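Xylosidase (Xanthomonas axonopodis pv. citri, PDB 6XN2) is a family 43 glycoside hydrolase that probably cleaves xylose units from beta-linked xylo-oligosaccharides in an active site that also holds a calcium ion. Local coordinates at residues Val297-His309 with Leu320-Thr332. Numbering follows the deposited sequence.
Sequences VLLAPVVGWTTHH and LFYHDSVLSGGQT. With CA (calcium ion), chain D.
Thr306 OG1 meets the imidazole of His323 at its edge, near the ring plane, and hydrogen-bonds NE2 at 2.9 Å. The ring comes within reach because His323 CG sits between its backbone N and carbonyl carbon (chi1 71°). On the other side of CE1, ND1 is hydrogen-bonded to the backbone N of Asp50, so both nitrogens are held and the ring's rotation is fixed. The backbone N of His308 lies over one face, and His308 CB presses on His323 CE1 at 3.3 Å. Thr306 OG1 also bonds Arg335 and a water that donates to Thr332 O. A second water accepts from the backbone N of both His308 and His323 and donates to Thr307 OG1, bridging the segments.

Farther along, Trp305 N points almost straight at Thr332 OG1 (3.0 Å, 165°). Ser325 N hydrogen-bonds Val303 O at 2.9 Å, while Val303 lays its CB and CG2 against Val326 CG2. An Asx turn, Val326 N to Asp324 OD1, starts the loop here; OD2 pairs with Lys338.

Toward the other end, the two methyls of Leu320 divide their work: CD1 abuts Leu298 CD2 (3.6 Å) and the edge of His309, CD2 packs on Leu299 CD1. Leu299 CD2 meets Tyr322 CB, the two side chains crossing nearly at right angles.

His308, its CG swung roughly opposite the backbone N (chi1 -151°), sends NE2 to the calcium at 2.6 Å; five waters and one further atom make up the rest of the shell. His308 also touches the bound xylose, so the hydrated calcium sits close to the sugar pocket, as in many family 43 enzymes, whose fold is a five-bladed beta-propeller.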
loop_
_atom_site.group_PDB
_atom_site.type_symbol
_atom_site.label_atom_id
_atom_site.label_comp_id
_atom_site.label_asym_id
_atom_site.label_seq_id
_atom_site.Cartn_x
_atom_site.Cartn_y
_atom_site.Cartn_z
ATOM N N VAL A 297 9.452 -12.691 -5.392
ATOM C CA VAL A 297 8.145 -12.246 -5.786
ATOM C C VAL A 297 7.096 -12.840 -4.882
ATOM O O VAL A 297 7.056 -14.003 -4.666
ATOM C CB VAL A 297 7.835 -12.669 -7.222
ATOM C CG1 VAL A 297 6.455 -12.286 -7.625
ATOM C CG2 VAL A 297 8.834 -12.107 -8.189
ATOM N N LEU A 298 6.219 -11.996 -4.405
ATOM C CA LEU A 298 5.191 -12.385 -3.465
ATOM C C LEU A 298 3.842 -12.547 -4.177
ATOM O O LEU A 298 3.070 -13.460 -3.878
ATOM C CB LEU A 298 5.126 -11.335 -2.357
ATOM C CG LEU A 298 4.266 -11.542 -1.129
ATOM C CD1 LEU A 298 4.984 -10.889 0.031
ATOM C CD2 LEU A 298 2.914 -10.906 -1.345
ATOM N N LEU A 299 3.605 -11.705 -5.148
ATOM C CA LEU A 299 2.417 -11.789 -5.932
ATOM C C LEU A 299 2.771 -11.669 -7.387
ATOM O O LEU A 299 3.360 -10.733 -7.781
ATOM C CB LEU A 299 1.400 -10.715 -5.555
ATOM C CG LEU A 299 0.046 -10.686 -6.257
ATOM C CD1 LEU A 299 -0.785 -11.914 -5.988
ATOM C CD2 LEU A 299 -0.754 -9.455 -5.912
ATOM N N ALA A 300 2.224 -12.540 -8.207
ATOM C CA ALA A 300 2.399 -12.451 -9.637
ATOM C C ALA A 300 1.476 -11.392 -10.220
ATOM O O ALA A 300 0.592 -10.898 -9.588
ATOM C CB ALA A 300 2.134 -13.778 -10.284
ATOM N N PRO A 301 1.683 -11.060 -11.482
ATOM C CA PRO A 301 0.891 -10.005 -12.080
ATOM C C PRO A 301 -0.600 -10.161 -12.049
ATOM O O PRO A 301 -1.089 -11.208 -12.276
ATOM C CB PRO A 301 1.411 -9.962 -13.505
ATOM C CG PRO A 301 2.785 -10.463 -13.417
ATOM C CD PRO A 301 2.764 -11.498 -12.365
ATOM N N VAL A 302 -1.283 -9.080 -11.764
ATOM C CA VAL A 302 -2.739 -9.056 -11.735
ATOM C C VAL A 302 -3.288 -8.372 -12.984
ATOM O O VAL A 302 -2.546 -7.693 -13.697
ATOM C CB VAL A 302 -3.263 -8.319 -10.491
ATOM C CG1 VAL A 302 -2.908 -9.088 -9.216
ATOM C CG2 VAL A 302 -2.689 -6.903 -10.442
ATOM N N VAL A 303 -4.583 -8.509 -13.223
ATOM C CA VAL A 303 -5.249 -7.849 -14.323
ATOM C C VAL A 303 -5.344 -6.377 -13.973
ATOM O O VAL A 303 -5.684 -6.038 -12.882
ATOM C CB VAL A 303 -6.645 -8.443 -14.579
ATOM C CG1 VAL A 303 -7.463 -7.562 -15.472
ATOM C CG2 VAL A 303 -6.529 -9.806 -15.183
ATOM N N GLY A 304 -5.019 -5.510 -14.915
ATOM C CA GLY A 304 -4.998 -4.096 -14.655
ATOM C C GLY A 304 -3.555 -3.686 -14.465
ATOM O O GLY A 304 -2.804 -4.413 -13.939
ATOM N N TRP A 305 -3.197 -2.489 -14.845
ATOM C CA TRP A 305 -1.784 -2.122 -14.794
ATOM C C TRP A 305 -1.248 -2.120 -13.366
ATOM O O TRP A 305 -0.177 -2.665 -13.103
ATOM C CB TRP A 305 -1.552 -0.756 -15.432
ATOM C CG TRP A 305 -0.111 -0.496 -15.775
ATOM C CD1 TRP A 305 0.491 -0.699 -16.989
ATOM C CD2 TRP A 305 0.912 0.013 -14.902
ATOM N NE1 TRP A 305 1.816 -0.351 -16.924
ATOM C CE2 TRP A 305 2.101 0.090 -15.656
ATOM C CE3 TRP A 305 0.937 0.408 -13.558
ATOM C CZ2 TRP A 305 3.304 0.551 -15.114
ATOM C CZ3 TRP A 305 2.136 0.864 -13.017
ATOM C CH2 TRP A 305 3.302 0.929 -13.795
ATOM N N THR A 306 -1.995 -1.522 -12.447
ATOM C CA THR A 306 -1.513 -1.373 -11.077
ATOM C C THR A 306 -1.641 -2.652 -10.256
ATOM O O THR A 306 -2.446 -3.537 -10.557
ATOM C CB THR A 306 -2.249 -0.234 -10.330
ATOM O OG1 THR A 306 -3.561 -0.662 -9.938
ATOM C CG2 THR A 306 -2.343 1.004 -11.204
ATOM N N THR A 307 -0.863 -2.717 -9.187
ATOM C CA THR A 307 -0.899 -3.788 -8.228
ATOM C C THR A 307 -0.564 -3.175 -6.872
ATOM O O THR A 307 0.343 -2.436 -6.773
ATOM C CB THR A 307 -0.023 -4.985 -8.614
ATOM O OG1 THR A 307 -0.194 -6.032 -7.680
ATOM C CG2 THR A 307 1.394 -4.618 -8.677
ATOM N N HIS A 308 -1.361 -3.459 -5.860
ATOM C CA HIS A 308 -1.164 -2.891 -4.551
ATOM C C HIS A 308 -1.643 -3.871 -3.510
ATOM O O HIS A 308 -2.525 -4.608 -3.771
ATOM C CB HIS A 308 -1.987 -1.647 -4.446
ATOM C CG HIS A 308 -1.424 -0.623 -3.533
ATOM N ND1 HIS A 308 -0.707 0.436 -3.999
ATOM C CD2 HIS A 308 -1.537 -0.447 -2.208
ATOM C CE1 HIS A 308 -0.352 1.192 -2.993
ATOM N NE2 HIS A 308 -0.836 0.674 -1.897
ATOM N N HIS A 309 -1.095 -3.827 -2.312
ATOM C CA HIS A 309 -1.453 -4.830 -1.350
ATOM C C HIS A 309 -1.155 -4.553 0.095
ATOM O O HIS A 309 -0.590 -3.571 0.419
ATOM C CB HIS A 309 -0.559 -6.016 -1.651
ATOM C CG HIS A 309 0.813 -5.874 -1.072
ATOM N ND1 HIS A 309 1.633 -4.819 -1.367
ATOM C CD2 HIS A 309 1.455 -6.587 -0.128
ATOM C CE1 HIS A 309 2.747 -4.929 -0.680
ATOM N NE2 HIS A 309 2.661 -5.987 0.084
ATOM N N LEU A 320 -2.796 -12.190 2.293
ATOM C CA LEU A 320 -2.429 -11.171 1.328
ATOM C C LEU A 320 -3.710 -10.493 0.857
ATOM O O LEU A 320 -4.633 -11.158 0.377
ATOM C CB LEU A 320 -1.675 -11.772 0.134
ATOM C CG LEU A 320 -1.393 -10.762 -0.987
ATOM C CD1 LEU A 320 -0.355 -9.772 -0.513
ATOM C CD2 LEU A 320 -0.966 -11.408 -2.306
ATOM N N PHE A 321 -3.782 -9.180 1.024
ATOM C CA PHE A 321 -4.871 -8.406 0.443
ATOM C C PHE A 321 -4.332 -7.695 -0.779
ATOM O O PHE A 321 -3.259 -7.107 -0.728
ATOM C CB PHE A 321 -5.435 -7.405 1.447
ATOM C CG PHE A 321 -6.169 -8.045 2.581
ATOM C CD1 PHE A 321 -5.477 -8.639 3.622
ATOM C CD2 PHE A 321 -7.555 -8.058 2.604
ATOM C CE1 PHE A 321 -6.156 -9.234 4.677
ATOM C CE2 PHE A 321 -8.238 -8.652 3.656
ATOM C CZ PHE A 321 -7.531 -9.239 4.688
ATOM N N TYR A 322 -5.056 -7.761 -1.884
ATOM C CA TYR A 322 -4.561 -7.172 -3.115
ATOM C C TYR A 322 -5.745 -6.707 -3.930
ATOM O O TYR A 322 -6.875 -6.716 -3.433
ATOM C CB TYR A 322 -3.697 -8.173 -3.892
ATOM C CG TYR A 322 -4.414 -9.436 -4.323
ATOM C CD1 TYR A 322 -4.714 -10.442 -3.406
ATOM C CD2 TYR A 322 -4.768 -9.637 -5.661
ATOM C CE1 TYR A 322 -5.372 -11.597 -3.798
ATOM C CE2 TYR A 322 -5.425 -10.793 -6.065
ATOM C CZ TYR A 322 -5.720 -11.771 -5.129
ATOM O OH TYR A 322 -6.371 -12.920 -5.523
ATOM N N HIS A 323 -5.504 -6.284 -5.166
ATOM C CA HIS A 323 -6.614 -5.927 -6.043
ATOM C C HIS A 323 -6.339 -6.294 -7.498
ATOM O O HIS A 323 -5.199 -6.564 -7.885
ATOM C CB HIS A 323 -6.952 -4.427 -5.919
ATOM C CG HIS A 323 -5.930 -3.501 -6.516
ATOM N ND1 HIS A 323 -5.293 -2.523 -5.780
ATOM C CD2 HIS A 323 -5.459 -3.384 -7.780
ATOM C CE1 HIS A 323 -4.464 -1.855 -6.564
ATOM N NE2 HIS A 323 -4.539 -2.365 -7.781
ATOM N N ASP A 324 -7.391 -6.326 -8.305
ATOM C CA ASP A 324 -7.208 -6.365 -9.751
ATOM C C ASP A 324 -8.388 -5.707 -10.450
ATOM O O ASP A 324 -9.287 -5.160 -9.800
ATOM C CB ASP A 324 -6.986 -7.802 -10.258
ATOM C CG ASP A 324 -8.211 -8.716 -10.106
ATOM O OD1 ASP A 324 -9.368 -8.250 -10.030
ATOM O OD2 ASP A 324 -7.994 -9.946 -10.096
ATOM N N SER A 325 -8.386 -5.767 -11.772
ATOM C CA SER A 325 -9.381 -5.058 -12.559
ATOM C C SER A 325 -10.346 -5.998 -13.276
ATOM O O SER A 325 -10.931 -5.627 -14.289
ATOM C CB SER A 325 -8.682 -4.154 -13.578
ATOM O OG SER A 325 -7.989 -3.101 -12.931
ATOM N N VAL A 326 -10.515 -7.208 -12.752
ATOM C CA VAL A 326 -11.332 -8.205 -13.437
ATOM C C VAL A 326 -12.806 -7.811 -13.407
ATOM O O VAL A 326 -13.482 -7.870 -14.428
ATOM C CB VAL A 326 -11.144 -9.614 -12.825
ATOM C CG1 VAL A 326 -12.188 -10.582 -13.370
ATOM C CG2 VAL A 326 -9.739 -10.128 -13.119
ATOM N N LEU A 327 -13.284 -7.379 -12.244
ATOM C CA LEU A 327 -14.680 -6.978 -12.068
ATOM C C LEU A 327 -15.114 -5.929 -13.091
ATOM O O LEU A 327 -16.227 -5.982 -13.618
ATOM C CB LEU A 327 -14.896 -6.443 -10.651
ATOM C CG LEU A 327 -16.270 -5.874 -10.291
ATOM C CD1 LEU A 327 -17.370 -6.928 -10.388
ATOM C CD2 LEU A 327 -16.225 -5.285 -8.887
ATOM N N SER A 328 -14.217 -4.992 -13.383
ATOM C CA SER A 328 -14.496 -3.902 -14.312
ATOM C C SER A 328 -14.261 -4.290 -15.768
ATOM O O SER A 328 -14.408 -3.456 -16.667
ATOM C CB SER A 328 -13.629 -2.694 -13.975
ATOM O OG SER A 328 -12.273 -2.960 -14.289
ATOM N N GLY A 329 -13.877 -5.543 -16.000
ATOM C CA GLY A 329 -13.554 -6.001 -17.342
ATOM C C GLY A 329 -12.175 -5.580 -17.827
ATOM O O GLY A 329 -11.969 -5.363 -19.024
ATOM N N GLY A 330 -11.235 -5.447 -16.912
ATOM C CA GLY A 330 -9.897 -5.082 -17.279
ATOM C C GLY A 330 -9.549 -3.626 -17.264
ATOM O O GLY A 330 -8.539 -3.273 -17.752
ATOM N N GLN A 331 -10.394 -2.806 -16.683
ATOM C CA GLN A 331 -10.176 -1.399 -16.601
ATOM C C GLN A 331 -9.228 -1.051 -15.468
ATOM O O GLN A 331 -9.576 -1.174 -14.351
ATOM C CB GLN A 331 -11.503 -0.701 -16.467
ATOM C CG GLN A 331 -12.318 -0.790 -17.731
ATOM C CD GLN A 331 -13.576 0.028 -17.705
ATOM O OE1 GLN A 331 -13.566 1.189 -18.012
ATOM N NE2 GLN A 331 -14.658 -0.585 -17.346
ATOM N N THR A 332 -8.046 -0.553 -15.800
ATOM C CA THR A 332 -6.998 -0.275 -14.812
ATOM C C THR A 332 -7.441 0.663 -13.685
ATOM O O THR A 332 -7.033 0.486 -12.537
ATOM C CB THR A 332 -5.751 0.308 -15.509
ATOM O OG1 THR A 332 -5.112 -0.731 -16.257
ATOM C CG2 THR A 332 -4.752 0.892 -14.510
HETATM CA CA CA D . -0.651 0.797 0.716
HETATM O O HOH W 1 -5.117 -1.393 -12.007
HETATM O O HOH W 2 -2.865 -6.017 -6.627
HETATM O O HOH W 3 1.068 -1.195 0.446
HETATM O O HOH W 4 1.799 1.755 0.761
HETATM O O HOH W 5 -0.666 0.985 3.308
HETATM O O HOH W 6 -0.813 3.414 1.016
HETATM O O HOH W 7 -3.235 1.296 0.800
#